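Local coordinates for protein SYE1 (Shewanella oneidensis, PDB 4AWT) that binds flavin mononucleotide and probably acts as an NAD(P)H-linked oxidoreductase on the CH-CH groups of its substrates, at residues Gly300-Ala304 with Glu305-Gln309; Pro278-Val282 with Ser283-Ala287; Pro332-Arg336 with His337-Leu341; Asp245-Pro248 with Ile249-Tyr252; Gly185-Ile188 with Asn189-Asp193. The protein carries 1 engineered substitution. All coordinates share one frame; numbering follows the deposited sequence. Where two conformers were deposited one is given.

Contact 1. Residues Gly300-Ala304 with Glu305-Gln309; sequences GRYNA and EKAEQ. With FMN (flavin mononucleotide), chain B; SO4 (sulfate ion), chain C.
Asn-303 caps the amino end of helix 304-312, the helix that follows the seventh strand of the (beta/alpha)8 barrel, and Lys-306 supplies the N-H that it caps. Asn-303 OD1 accepts from Lys-306 N over 2.8 Å, with an N-H...O angle of 171° and the donor almost end-on to the amide C=O. The amide gets there because CG stands between the backbone N and the carbonyl carbon (chi1 61°), which folds OD1 back over the first turn. Behind the cap the regular helix bonds begin, Ala-307 N to Asn-303 O at 2.9 Å and Glu-308 N to Ala-304 O at 3.1 Å. Tyr-302 presents a ring edge to the same turn: its CD2 lies 3.7 Å from Ala-307 N, with the backbone atom close to the ring plane, while its hydroxyl bonds to Glu-271. Replacing Tyr-302 by an alanine would probably open a gap beside Ala-307 and leave Glu-271 without its phenolic partner. One residue earlier the loop serves the cofactor, since Arg-301 N donates to FMN O2P over 2.8 Å. In the conformer described, one of two modelled, the Arg-301 guanidinium meets a sulfate, probably from the crystallisation liquor, in its plane, NH1 binding O3 and NH2 binding O2; Arg-323 holds the same anion. Beyond the cap, Tyr-302 and Ala-307 pack on Ile-319 of strand 318-320 and on Phe-321, and the carboxylate of Glu-308 accepts from the backbone N atoms of Ser-4 and Leu-5, tying the helix to the amino-terminal end of the chain.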
# COMPACT_ATOMS: atom_id res chain seq x y z
N GLY A 300 11.03 -3.00 -3.45
CA GLY A 300 11.75 -3.68 -2.38
C GLY A 300 13.23 -3.79 -2.74
O GLY A 300 13.62 -4.58 -3.56
N ARG A 301 14.02 -2.93 -2.07
CA ARG A 301 15.47 -2.95 -2.21
C ARG A 301 15.94 -2.72 -3.65
O ARG A 301 17.03 -3.17 -4.01
CB ARG A 301 16.15 -4.14 -1.57
CG ARG A 301 15.98 -4.20 -0.07
CD ARG A 301 16.53 -3.01 0.66
NE ARG A 301 16.68 -3.28 2.10
CZ ARG A 301 16.88 -2.34 3.02
NH1 ARG A 301 16.91 -1.08 2.73
NH2 ARG A 301 17.02 -2.76 4.28
N TYR A 302 15.20 -2.00 -4.44
CA TYR A 302 15.70 -1.63 -5.77
C TYR A 302 16.63 -0.43 -5.65
O TYR A 302 16.47 0.48 -4.86
CB TYR A 302 14.57 -1.31 -6.76
CG TYR A 302 13.92 -2.59 -7.22
CD1 TYR A 302 12.89 -3.20 -6.49
CD2 TYR A 302 14.37 -3.26 -8.35
CE1 TYR A 302 12.35 -4.40 -6.87
CE2 TYR A 302 13.81 -4.45 -8.76
CZ TYR A 302 12.81 -5.03 -8.01
OH TYR A 302 12.28 -6.24 -8.43
N ASN A 303 17.64 -0.44 -6.53
CA ASN A 303 18.49 0.68 -6.87
C ASN A 303 18.37 0.91 -8.38
O ASN A 303 17.57 0.27 -9.05
CB ASN A 303 19.92 0.43 -6.41
CG ASN A 303 20.53 -0.79 -7.06
OD1 ASN A 303 20.04 -1.28 -8.05
ND2 ASN A 303 21.63 -1.30 -6.54
N ALA A 304 19.09 1.90 -8.89
CA ALA A 304 18.93 2.22 -10.29
C ALA A 304 19.25 1.04 -11.19
O ALA A 304 18.57 0.81 -12.17
CB ALA A 304 19.86 3.39 -10.66
N GLU A 305 20.32 0.32 -10.90
CA GLU A 305 20.74 -0.79 -11.71
C GLU A 305 19.72 -1.90 -11.72
O GLU A 305 19.35 -2.43 -12.79
CB GLU A 305 22.07 -1.36 -11.19
CG GLU A 305 22.60 -2.41 -12.16
CD GLU A 305 24.03 -2.77 -11.87
OE1 GLU A 305 24.68 -2.33 -10.90
OE2 GLU A 305 24.55 -3.53 -12.73
N LYS A 306 19.27 -2.31 -10.55
CA LYS A 306 18.33 -3.43 -10.49
C LYS A 306 16.98 -3.03 -11.06
O LYS A 306 16.29 -3.88 -11.64
CB LYS A 306 18.18 -3.90 -9.04
CG LYS A 306 19.38 -4.68 -8.53
CD LYS A 306 19.19 -5.18 -7.10
CE LYS A 306 20.55 -5.33 -6.40
NZ LYS A 306 20.46 -6.32 -5.33
N ALA A 307 16.58 -1.76 -10.91
CA ALA A 307 15.31 -1.32 -11.48
C ALA A 307 15.34 -1.40 -12.99
O ALA A 307 14.43 -1.93 -13.64
CB ALA A 307 15.02 0.10 -11.03
N GLU A 308 16.41 -0.84 -13.58
CA GLU A 308 16.56 -0.89 -15.03
C GLU A 308 16.59 -2.30 -15.52
O GLU A 308 15.97 -2.63 -16.54
CB GLU A 308 17.85 -0.11 -15.38
CG GLU A 308 18.10 -0.01 -16.88
CD GLU A 308 17.17 0.89 -17.62
OE1 GLU A 308 16.35 1.58 -16.99
OE2 GLU A 308 17.25 0.88 -18.88
N GLN A 309 17.31 -3.18 -14.82
CA GLN A 309 17.41 -4.58 -15.25
C GLN A 309 16.06 -5.27 -15.21
O GLN A 309 15.74 -6.05 -16.09
CB GLN A 309 18.43 -5.31 -14.40
CG GLN A 309 18.82 -6.65 -15.02
CD GLN A 309 19.62 -6.33 -16.32
OE1 GLN A 309 20.57 -5.50 -16.34
NE2 GLN A 309 19.22 -6.90 -17.47
N1 FMN B . 3.71 -0.40 2.37
C2 FMN B . 2.41 -0.27 2.14
O2 FMN B . 1.80 -0.98 1.29
N3 FMN B . 1.67 0.67 2.85
C4 FMN B . 2.22 1.50 3.81
O4 FMN B . 1.50 2.39 4.33
C4A FMN B . 3.57 1.27 4.11
N5 FMN B . 4.19 1.99 5.13
C5A FMN B . 5.61 2.05 5.11
C6 FMN B . 6.27 2.95 5.91
C7 FMN B . 7.68 3.06 5.90
C7M FMN B . 8.33 4.15 6.71
C8 FMN B . 8.39 2.20 5.11
C8M FMN B . 9.90 2.27 5.02
C9 FMN B . 7.72 1.26 4.29
C9A FMN B . 6.33 1.18 4.27
N10 FMN B . 5.66 0.29 3.41
C10 FMN B . 4.29 0.38 3.29
C1' FMN B . 6.44 -0.56 2.51
C2' FMN B . 7.01 0.20 1.30
O2' FMN B . 5.98 0.58 0.41
C3' FMN B . 7.98 -0.64 0.49
O3' FMN B . 7.33 -1.74 -0.14
C4' FMN B . 9.19 -1.17 1.27
O4' FMN B . 9.77 -0.16 2.09
C5' FMN B . 10.22 -1.83 0.38
O5' FMN B . 10.77 -0.90 -0.57
P FMN B . 12.21 -0.21 -0.27
O1P FMN B . 12.01 0.70 0.92
O2P FMN B . 13.19 -1.33 0.02
O3P FMN B . 12.50 0.54 -1.54
S SO4 C . 16.96 0.40 6.40
O1 SO4 C . 15.51 0.15 6.83
O2 SO4 C . 17.62 -0.86 6.29
O3 SO4 C . 16.93 0.80 4.89
O4 SO4 C . 17.59 1.53 7.01

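Contact 2. Residues Pro278-Val282 with Ser283-Ala287; sequences PDTPV and SFKRA
The ring of Phe-284 is approached obliquely by the methyl of Thr-280, CG2 standing 4.3 Å from CD2, and Pro-281 O comes to it in the same slanting manner. The second flat group, the guanidinium of Arg-286, is likewise met obliquely by Val-282, whose CG1 lies 3.8 Å from NE; these two side chains run side by side in the same direction, one helical turn apart. Pro-281 occupies the N-cap position of helix 282-291, which follows the sixth barrel strand, 266-270, but its ring has no polar atom with which to cap. Its carbonyl instead starts the helix: Pro-281 O accepts from Lys-285 N at 3.0 Å and, weakly, from Phe-284 N. The next bond, from Arg-286 N to Val-282 O, is 2.8 Å long. Lys-285 carries the contact back to Thr-280. Its chain, fully extended beyond CG with chi2 to chi4 all near 180°, reaches back to the incoming loop and crosses Thr-280 at about a right angle, with CE 3.7 Å from CG2. At the far end NZ forms a salt bridge with Glu-271, while a water that donates to Thr-280 O over 2.6 Å makes a weak bond with NZ. The carboxylate probably offsets the charge of this buried lysine, whose aliphatic part covers the backbone on the way to it. Around this turn, Phe-284 packs on Ile-249, Tyr-252 and Thr-253 of helix 248-261, Thr-280 rests on Leu-237, and Arg-286 NH1 reaches Asp-313 O just beyond helix 304-312.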
# COMPACT_ATOMS: atom_id res chain seq x y z
N PRO A 278 12.86 -12.21 0.91
CA PRO A 278 12.95 -13.60 0.48
C PRO A 278 13.37 -13.68 -0.98
O PRO A 278 13.05 -12.84 -1.79
CB PRO A 278 11.53 -14.14 0.70
CG PRO A 278 10.65 -12.92 0.56
CD PRO A 278 11.45 -11.80 1.13
N ASP A 279 13.98 -14.80 -1.35
CA ASP A 279 14.32 -15.09 -2.74
C ASP A 279 13.03 -15.12 -3.52
O ASP A 279 12.11 -15.85 -3.18
CB ASP A 279 15.00 -16.45 -2.78
CG ASP A 279 15.26 -16.92 -4.22
OD1 ASP A 279 15.94 -16.07 -4.85
OD2 ASP A 279 14.88 -18.00 -4.70
N THR A 280 12.97 -14.33 -4.56
CA THR A 280 11.79 -14.22 -5.41
C THR A 280 12.23 -14.63 -6.79
O THR A 280 12.74 -13.80 -7.56
CB THR A 280 11.26 -12.81 -5.39
OG1 THR A 280 11.03 -12.43 -4.01
CG2 THR A 280 9.95 -12.67 -6.10
N PRO A 281 12.07 -15.93 -7.14
CA PRO A 281 12.69 -16.42 -8.36
C PRO A 281 12.23 -15.70 -9.59
O PRO A 281 11.04 -15.38 -9.76
CB PRO A 281 12.25 -17.91 -8.39
CG PRO A 281 12.06 -18.25 -6.91
CD PRO A 281 11.47 -17.01 -6.35
N VAL A 282 13.16 -15.49 -10.53
CA VAL A 282 12.80 -14.92 -11.80
C VAL A 282 11.73 -15.73 -12.49
O VAL A 282 10.84 -15.16 -13.11
CB VAL A 282 14.07 -14.73 -12.67
CG1 VAL A 282 13.67 -14.33 -14.07
CG2 VAL A 282 14.99 -13.68 -12.10
N SER A 283 11.77 -17.05 -12.41
CA SER A 283 10.75 -17.90 -13.04
C SER A 283 9.36 -17.54 -12.52
O SER A 283 8.38 -17.54 -13.28
CB SER A 283 11.04 -19.37 -12.81
OG SER A 283 11.17 -19.65 -11.43
N PHE A 284 9.28 -17.27 -11.25
CA PHE A 284 8.00 -16.88 -10.62
C PHE A 284 7.58 -15.49 -11.11
O PHE A 284 6.43 -15.27 -11.48
CB PHE A 284 8.12 -16.93 -9.13
CG PHE A 284 6.91 -16.47 -8.35
CD1 PHE A 284 5.61 -16.74 -8.72
CD2 PHE A 284 7.09 -15.75 -7.22
CE1 PHE A 284 4.55 -16.30 -7.96
CE2 PHE A 284 6.05 -15.32 -6.43
CZ PHE A 284 4.73 -15.60 -6.83
N LYS A 285 8.53 -14.54 -11.14
CA LYS A 285 8.21 -13.24 -11.70
C LYS A 285 7.72 -13.36 -13.12
O LYS A 285 6.77 -12.67 -13.52
CB LYS A 285 9.44 -12.32 -11.62
CG LYS A 285 9.86 -11.98 -10.23
CD LYS A 285 11.05 -10.99 -10.21
CE LYS A 285 11.38 -10.57 -8.82
NZ LYS A 285 12.45 -9.57 -8.81
N ARG A 286 8.31 -14.22 -13.93
CA ARG A 286 7.86 -14.36 -15.30
C ARG A 286 6.47 -14.97 -15.35
O ARG A 286 5.66 -14.58 -16.21
CB ARG A 286 8.85 -15.11 -16.16
CG ARG A 286 10.16 -14.36 -16.34
CD ARG A 286 10.97 -14.94 -17.46
NE ARG A 286 12.27 -14.36 -17.57
CZ ARG A 286 12.60 -13.23 -18.11
NH1 ARG A 286 11.68 -12.46 -18.70
NH2 ARG A 286 13.86 -12.81 -18.10
N ALA A 287 6.16 -15.89 -14.47
CA ALA A 287 4.80 -16.44 -14.40
C ALA A 287 3.80 -15.35 -14.05
O ALA A 287 2.72 -15.27 -14.65
CB ALA A 287 4.73 -17.60 -13.43
O HOH W 1 14.67 -12.16 -8.21

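Contact 3. Residues Pro332-Arg336 with His337-Leu341; sequences PERLR and HGYPL
Helix 331-337 stops where Gly-338 takes a positive phi of 66°; the chain leaves the helix there, and Tyr-339 N donates to Arg-334 O at 3.0 Å, in the carbonyl plane and on a lone pair. Tyr-339 crosses Arg-334 at about a right angle, their CB atoms 4.0 Å apart. One face of the tyrosine ring is covered by His-337 CB, which sits above its centre, and the ring also stacks with Tyr-363. This C-cap shares with the Schellman motif its 6→1 bond and its glycine in left-handed conformation. On one flank Arg-334, extended from CG to NE, sends NH1 to Pro-340 O at 3.0 Å, donor and acceptor each lying in the other's plane; NE pairs with Asp-330, which fixes the guanidinium further. Leu-341 CD2 closes on the aliphatic part of the same arginine, 3.6 Å from CB. On the other flank Glu-333, bent at chi2 (78°), makes a salt bridge from OE1 to Arg-336 NH2 at 3.0 Å, while His-337 NE2 lies over one face of the Arg-336 guanidinium. A water bridges Glu-333 OE2, at 2.7 Å, and the hydroxyl of Tyr-339.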
# COMPACT_ATOMS: atom_id res chain seq x y z
N PRO A 332 14.25 10.77 -8.47
CA PRO A 332 14.41 10.49 -9.91
C PRO A 332 15.65 11.19 -10.49
O PRO A 332 16.45 10.54 -11.19
CB PRO A 332 13.10 10.95 -10.52
CG PRO A 332 12.09 10.76 -9.38
CD PRO A 332 12.87 11.21 -8.16
N GLU A 333 15.83 12.46 -10.22
CA GLU A 333 17.01 13.17 -10.74
C GLU A 333 18.28 12.54 -10.27
O GLU A 333 19.26 12.44 -11.00
CB GLU A 333 16.94 14.64 -10.35
CG GLU A 333 18.00 15.50 -10.97
CD GLU A 333 17.77 15.86 -12.40
OE1 GLU A 333 16.78 15.39 -13.03
OE2 GLU A 333 18.61 16.53 -13.00
N ARG A 334 18.33 12.12 -9.00
CA ARG A 334 19.52 11.49 -8.48
C ARG A 334 19.79 10.17 -9.16
O ARG A 334 20.95 9.87 -9.52
CB ARG A 334 19.45 11.30 -6.96
CG ARG A 334 19.28 12.56 -6.19
CD ARG A 334 19.50 12.34 -4.71
NE ARG A 334 19.08 13.47 -3.93
CZ ARG A 334 19.64 13.91 -2.80
NH1 ARG A 334 20.81 13.45 -2.37
NH2 ARG A 334 19.03 14.86 -2.15
N LEU A 335 18.77 9.34 -9.35
CA LEU A 335 18.96 8.07 -10.03
C LEU A 335 19.45 8.30 -11.46
O LEU A 335 20.30 7.56 -11.95
CB LEU A 335 17.67 7.26 -10.06
CG LEU A 335 17.13 6.80 -8.70
CD1 LEU A 335 15.76 6.18 -8.89
CD2 LEU A 335 18.10 5.87 -8.01
N ARG A 336 18.90 9.29 -12.14
CA ARG A 336 19.26 9.53 -13.52
C ARG A 336 20.71 9.96 -13.66
O ARG A 336 21.39 9.56 -14.62
CB ARG A 336 18.32 10.56 -14.13
CG ARG A 336 18.43 10.64 -15.66
CD ARG A 336 17.25 11.31 -16.29
NE ARG A 336 17.12 12.71 -15.89
CZ ARG A 336 17.77 13.73 -16.38
NH1 ARG A 336 18.56 13.55 -17.39
NH2 ARG A 336 17.60 14.91 -15.85
N HIS A 337 21.18 10.80 -12.76
CA HIS A 337 22.54 11.34 -12.81
C HIS A 337 23.55 10.53 -12.04
O HIS A 337 24.75 10.84 -12.15
CB HIS A 337 22.56 12.77 -12.29
CG HIS A 337 21.99 13.75 -13.22
ND1 HIS A 337 22.76 14.41 -14.13
CD2 HIS A 337 20.73 14.21 -13.36
CE1 HIS A 337 22.01 15.24 -14.81
NE2 HIS A 337 20.79 15.15 -14.43
N GLY A 338 23.15 9.56 -11.25
CA GLY A 338 24.04 8.90 -10.33
C GLY A 338 24.54 9.80 -9.22
O GLY A 338 25.63 9.62 -8.73
N TYR A 339 23.72 10.74 -8.78
CA TYR A 339 24.07 11.54 -7.63
C TYR A 339 23.89 10.68 -6.38
O TYR A 339 22.99 9.86 -6.31
CB TYR A 339 23.14 12.75 -7.51
CG TYR A 339 23.19 13.75 -8.60
CD1 TYR A 339 24.39 14.04 -9.26
CD2 TYR A 339 22.05 14.46 -8.95
CE1 TYR A 339 24.38 15.03 -10.28
CE2 TYR A 339 22.05 15.41 -9.93
CZ TYR A 339 23.20 15.69 -10.58
OH TYR A 339 23.27 16.64 -11.59
N PRO A 340 24.73 10.90 -5.36
CA PRO A 340 24.59 10.08 -4.15
C PRO A 340 23.25 10.35 -3.47
O PRO A 340 22.74 11.45 -3.44
CB PRO A 340 25.76 10.57 -3.29
CG PRO A 340 26.02 11.99 -3.77
CD PRO A 340 25.81 11.88 -5.27
N LEU A 341 22.74 9.26 -2.89
CA LEU A 341 21.48 9.29 -2.18
C LEU A 341 21.71 9.59 -0.71
O LEU A 341 22.53 8.95 -0.04
CB LEU A 341 20.74 7.96 -2.30
CG LEU A 341 20.48 7.49 -3.72
CD1 LEU A 341 19.51 6.29 -3.67
CD2 LEU A 341 19.95 8.56 -4.63
O HOH W 2 20.69 17.82 -11.93

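Contact 4. Residues Asp245-Pro248 with Ile249-Tyr252; sequences DADP and ILTY
Asp-245 OD2 is gripped from opposite faces of its carboxylate. Thr-251 OG1 donates to it over 2.6 Å on the syn side, 33° out of the plane, and Asp-247 N reaches it from above the plane at 3.3 Å, which makes an Asx turn. CG of Asp-245 is anti to the backbone N (chi1 -174°), which brings the carboxylate up to the first turn of helix 248-261; OD1 accepts from Ser-194 N. Thr-251 N donates to Asp-247 O at 2.9 Å, so the threonine is held by backbone and hydroxyl, and its OG1 also accepts from Arg-210. Asp-247 is the N-cap, yet it serves Ile-249 N through a water, which donates to OD1 over 2.7 Å and accepts from that N-H at 3.0 Å. Tyr-252 turns a ring edge to Pro-248 O, CD1 lying 3.4 Å away. A leucine in place of Asp-245 would probably undo the Asx turn and leave the Thr-251 hydroxyl and Ser-194 N without their carboxylate acceptors. Ser-194 and Arg-210 line the ethyl hydrogen carbonate pocket. Thr-251 and Tyr-252 pack on Ile-192 of helix 187-192, Leu-250 on Leu-207, and Ile-249 on helix 282-291.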
# COMPACT_ATOMS: atom_id res chain seq x y z
N ASP A 245 1.68 -18.40 3.39
CA ASP A 245 0.91 -19.28 2.55
C ASP A 245 1.72 -20.55 2.27
O ASP A 245 2.93 -20.49 2.09
CB ASP A 245 0.55 -18.65 1.23
CG ASP A 245 -0.36 -19.48 0.41
OD1 ASP A 245 -1.45 -19.87 0.94
OD2 ASP A 245 -0.02 -19.80 -0.73
N ALA A 246 1.10 -21.68 2.23
CA ALA A 246 1.77 -22.98 2.04
C ALA A 246 2.25 -23.17 0.61
O ALA A 246 3.27 -23.85 0.40
CB ALA A 246 0.88 -24.13 2.43
N ASP A 247 1.59 -22.61 -0.39
CA ASP A 247 1.93 -22.81 -1.79
C ASP A 247 1.82 -21.46 -2.50
O ASP A 247 0.94 -21.25 -3.32
CB ASP A 247 1.05 -23.89 -2.42
CG ASP A 247 1.45 -24.39 -3.78
OD1 ASP A 247 2.42 -23.80 -4.36
OD2 ASP A 247 0.80 -25.34 -4.28
N PRO A 248 2.73 -20.56 -2.18
CA PRO A 248 2.52 -19.18 -2.66
C PRO A 248 2.66 -19.05 -4.14
O PRO A 248 2.01 -18.16 -4.71
CB PRO A 248 3.56 -18.38 -1.86
CG PRO A 248 4.56 -19.40 -1.44
CD PRO A 248 3.82 -20.65 -1.24
N ILE A 249 3.45 -19.87 -4.83
CA ILE A 249 3.47 -19.74 -6.29
C ILE A 249 2.11 -20.01 -6.87
O ILE A 249 1.67 -19.28 -7.78
CB ILE A 249 4.58 -20.62 -6.91
CG1 ILE A 249 5.91 -20.23 -6.27
CG2 ILE A 249 4.63 -20.47 -8.42
CD1 ILE A 249 7.13 -20.72 -7.00
N LEU A 250 1.42 -21.06 -6.40
CA LEU A 250 0.09 -21.35 -6.91
C LEU A 250 -0.87 -20.23 -6.50
O LEU A 250 -1.62 -19.71 -7.30
CB LEU A 250 -0.37 -22.72 -6.40
CG LEU A 250 -1.78 -23.09 -6.80
CD1 LEU A 250 -2.02 -23.16 -8.29
CD2 LEU A 250 -2.12 -24.42 -6.14
N THR A 251 -0.86 -19.91 -5.20
CA THR A 251 -1.85 -18.95 -4.69
C THR A 251 -1.75 -17.62 -5.42
O THR A 251 -2.74 -17.04 -5.81
CB THR A 251 -1.65 -18.73 -3.21
OG1 THR A 251 -1.89 -19.96 -2.53
CG2 THR A 251 -2.54 -17.64 -2.64
N TYR A 252 -0.51 -17.13 -5.57
CA TYR A 252 -0.30 -15.78 -6.09
C TYR A 252 -0.31 -15.73 -7.60
O TYR A 252 -0.71 -14.70 -8.16
CB TYR A 252 0.93 -15.12 -5.45
CG TYR A 252 0.59 -14.71 -4.04
CD1 TYR A 252 0.71 -15.54 -2.95
CD2 TYR A 252 0.05 -13.44 -3.81
CE1 TYR A 252 0.34 -15.14 -1.69
CE2 TYR A 252 -0.32 -13.03 -2.56
CZ TYR A 252 -0.18 -13.89 -1.48
OH TYR A 252 -0.56 -13.41 -0.25
O HOH W 3 4.65 -22.42 -3.86

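Contact 5. Residues Gly185-Ile188 with Asn189-Asp193; sequences GYLI and NQFID. With BOG (octyl beta-D-glucopyranoside), chain D.
Gly-185, between the fourth barrel strand and helix 187-192, is held at both of its polar atoms by side chains of that helix. Asn-189 has CG anti to the backbone N (chi1 -163°), which brings its amide back to the loop before the helix; OD1 accepts from Gly-185 N at 2.9 Å, the donor standing well above the carbonyl plane. Gln-190 takes a different rotamer, CG anti to the carbonyl carbon (chi1 -68°), and NE2 donates to Gly-185 O over 2.8 Å, the acceptor lying in the amide plane. Its amide is gripped at both ends: OE1 accepts from Ser-120 OG and Arg-106 N, and NE2 also meets Val-104 O. Gly-185 has a phi of 80°, which residues with a CB adopt less readily. Tyr-186 CB points away from the helix, and the side chain comes within about 6 Å of the FMN; OH shares a hydrogen bond of 2.7 Å with O4 of the bound octyl glucoside and another with Tyr-68. Leu-187 and Phe-191 lie side by side, CD1 4.0 Å from CE1. Ile-188 O takes two donors, Ile-192 N and Phe-191 N, while Ile-188 CG2 touches Ile-192 CD1 at 4.0 Å. Leu-187 and Ile-188 pack on helices 212-225 and 153-172, Asn-189 and Ile-192 on Tyr-252 of helix 248-261, and Tyr-186 edge-to-face on Trp-102 of strand 96-102 and His-181 of strand 177-181.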
# COMPACT_ATOMS: atom_id res chain seq x y z
N GLY A 185 0.53 -8.66 5.20
CA GLY A 185 -0.07 -9.26 6.36
C GLY A 185 -1.35 -8.61 6.83
O GLY A 185 -1.84 -8.99 7.91
N TYR A 186 -1.93 -7.70 6.06
CA TYR A 186 -3.13 -6.97 6.48
C TYR A 186 -4.38 -7.78 6.14
O TYR A 186 -4.32 -8.96 5.87
CB TYR A 186 -3.04 -5.52 5.99
CG TYR A 186 -1.86 -4.83 6.62
CD1 TYR A 186 -1.78 -4.64 8.00
CD2 TYR A 186 -0.81 -4.36 5.84
CE1 TYR A 186 -0.71 -4.02 8.59
CE2 TYR A 186 0.26 -3.73 6.42
CZ TYR A 186 0.34 -3.55 7.79
OH TYR A 186 1.43 -2.93 8.31
N LEU A 187 -5.58 -7.16 6.27
CA LEU A 187 -6.80 -7.95 6.34
C LEU A 187 -6.98 -8.88 5.17
O LEU A 187 -7.24 -10.08 5.35
CB LEU A 187 -8.04 -7.04 6.44
CG LEU A 187 -9.34 -7.83 6.57
CD1 LEU A 187 -9.43 -8.66 7.83
CD2 LEU A 187 -10.52 -6.86 6.47
N ILE A 188 -6.91 -8.36 3.95
CA ILE A 188 -7.16 -9.24 2.80
C ILE A 188 -6.12 -10.36 2.76
O ILE A 188 -6.43 -11.51 2.44
CB ILE A 188 -7.28 -8.45 1.50
CG1 ILE A 188 -8.46 -7.45 1.62
CG2 ILE A 188 -7.46 -9.38 0.31
CD1 ILE A 188 -8.56 -6.53 0.50
N ASN A 189 -4.87 -10.01 3.07
CA ASN A 189 -3.81 -11.00 3.11
C ASN A 189 -4.06 -12.07 4.15
O ASN A 189 -3.61 -13.23 3.96
CB ASN A 189 -2.50 -10.23 3.28
CG ASN A 189 -1.20 -10.93 2.98
OD1 ASN A 189 -0.17 -10.24 2.93
ND2 ASN A 189 -1.21 -12.22 2.72
N GLN A 190 -4.75 -11.75 5.24
CA GLN A 190 -5.13 -12.71 6.26
C GLN A 190 -6.17 -13.73 5.75
O GLN A 190 -6.29 -14.78 6.37
CB GLN A 190 -5.67 -11.98 7.50
CG GLN A 190 -4.61 -11.18 8.23
CD GLN A 190 -5.12 -10.01 9.01
OE1 GLN A 190 -6.21 -10.05 9.62
NE2 GLN A 190 -4.38 -8.92 9.02
N PHE A 191 -6.88 -13.41 4.69
CA PHE A 191 -7.71 -14.37 3.99
C PHE A 191 -6.94 -15.17 2.94
O PHE A 191 -7.16 -16.36 2.78
CB PHE A 191 -8.92 -13.71 3.30
CG PHE A 191 -10.03 -13.30 4.23
CD1 PHE A 191 -9.94 -12.15 5.01
CD2 PHE A 191 -11.17 -14.09 4.36
CE1 PHE A 191 -10.97 -11.77 5.84
CE2 PHE A 191 -12.19 -13.72 5.20
CZ PHE A 191 -12.09 -12.56 5.93
N ILE A 192 -6.06 -14.50 2.19
CA ILE A 192 -5.37 -15.16 1.07
C ILE A 192 -4.48 -16.28 1.55
O ILE A 192 -4.44 -17.36 0.94
CB ILE A 192 -4.55 -14.14 0.26
CG1 ILE A 192 -5.42 -13.10 -0.41
CG2 ILE A 192 -3.66 -14.86 -0.76
CD1 ILE A 192 -4.67 -11.93 -1.03
N ASP A 193 -3.67 -16.02 2.57
CA ASP A 193 -2.59 -16.92 2.95
C ASP A 193 -3.11 -18.05 3.84
O ASP A 193 -3.74 -17.84 4.87
CB ASP A 193 -1.48 -16.16 3.62
CG ASP A 193 -0.60 -15.30 2.71
OD1 ASP A 193 -0.85 -15.34 1.49
OD2 ASP A 193 0.29 -14.64 3.26
C1 BOG D . 5.37 -0.59 9.82
O1 BOG D . 6.56 -0.24 10.48
C2 BOG D . 4.68 0.60 9.22
O2 BOG D . 4.24 1.50 10.22
C3 BOG D . 3.44 0.21 8.41
O3 BOG D . 2.97 1.31 7.68
C4 BOG D . 3.88 -0.84 7.37
O4 BOG D . 2.75 -1.26 6.67
C5 BOG D . 4.61 -2.01 8.01
O5 BOG D . 5.72 -1.46 8.69
C6 BOG D . 5.08 -3.01 6.99
O6 BOG D . 5.66 -4.08 7.73
C1' BOG D . 6.95 -1.13 11.50
C2' BOG D . 8.14 -0.66 12.34
C3' BOG D . 9.30 -0.15 11.54
C4' BOG D . 10.68 -0.00 12.16
C5' BOG D . 11.08 1.47 12.05
C6' BOG D . 11.11 2.12 13.44
C7' BOG D . 11.49 3.61 13.31
C8' BOG D . 12.04 4.01 14.67

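Four of the five mark where a helix begins; contact 3 is built round a helix end, and the short helix of contact 5 also ends within it. Contact 5 is wholly buried, contact 3 lies at the surface, and the others are partly buried. Each start is secured differently: by an asparagine cap in contact 1, by a proline carbonyl in contact 2, with a lysine chain laid across the loop, by an Asx turn and a water in contact 4, and by two amides around a glycine in contact 5. Tyr-302 and Lys-285 of contacts 1 and 2 meet at Glu-271, Phe-284 joins contacts 2 and 4, Tyr-252 to Asp-193 joins 4 and 5, and Ala-304 packs on Leu-335 between 1 and 3.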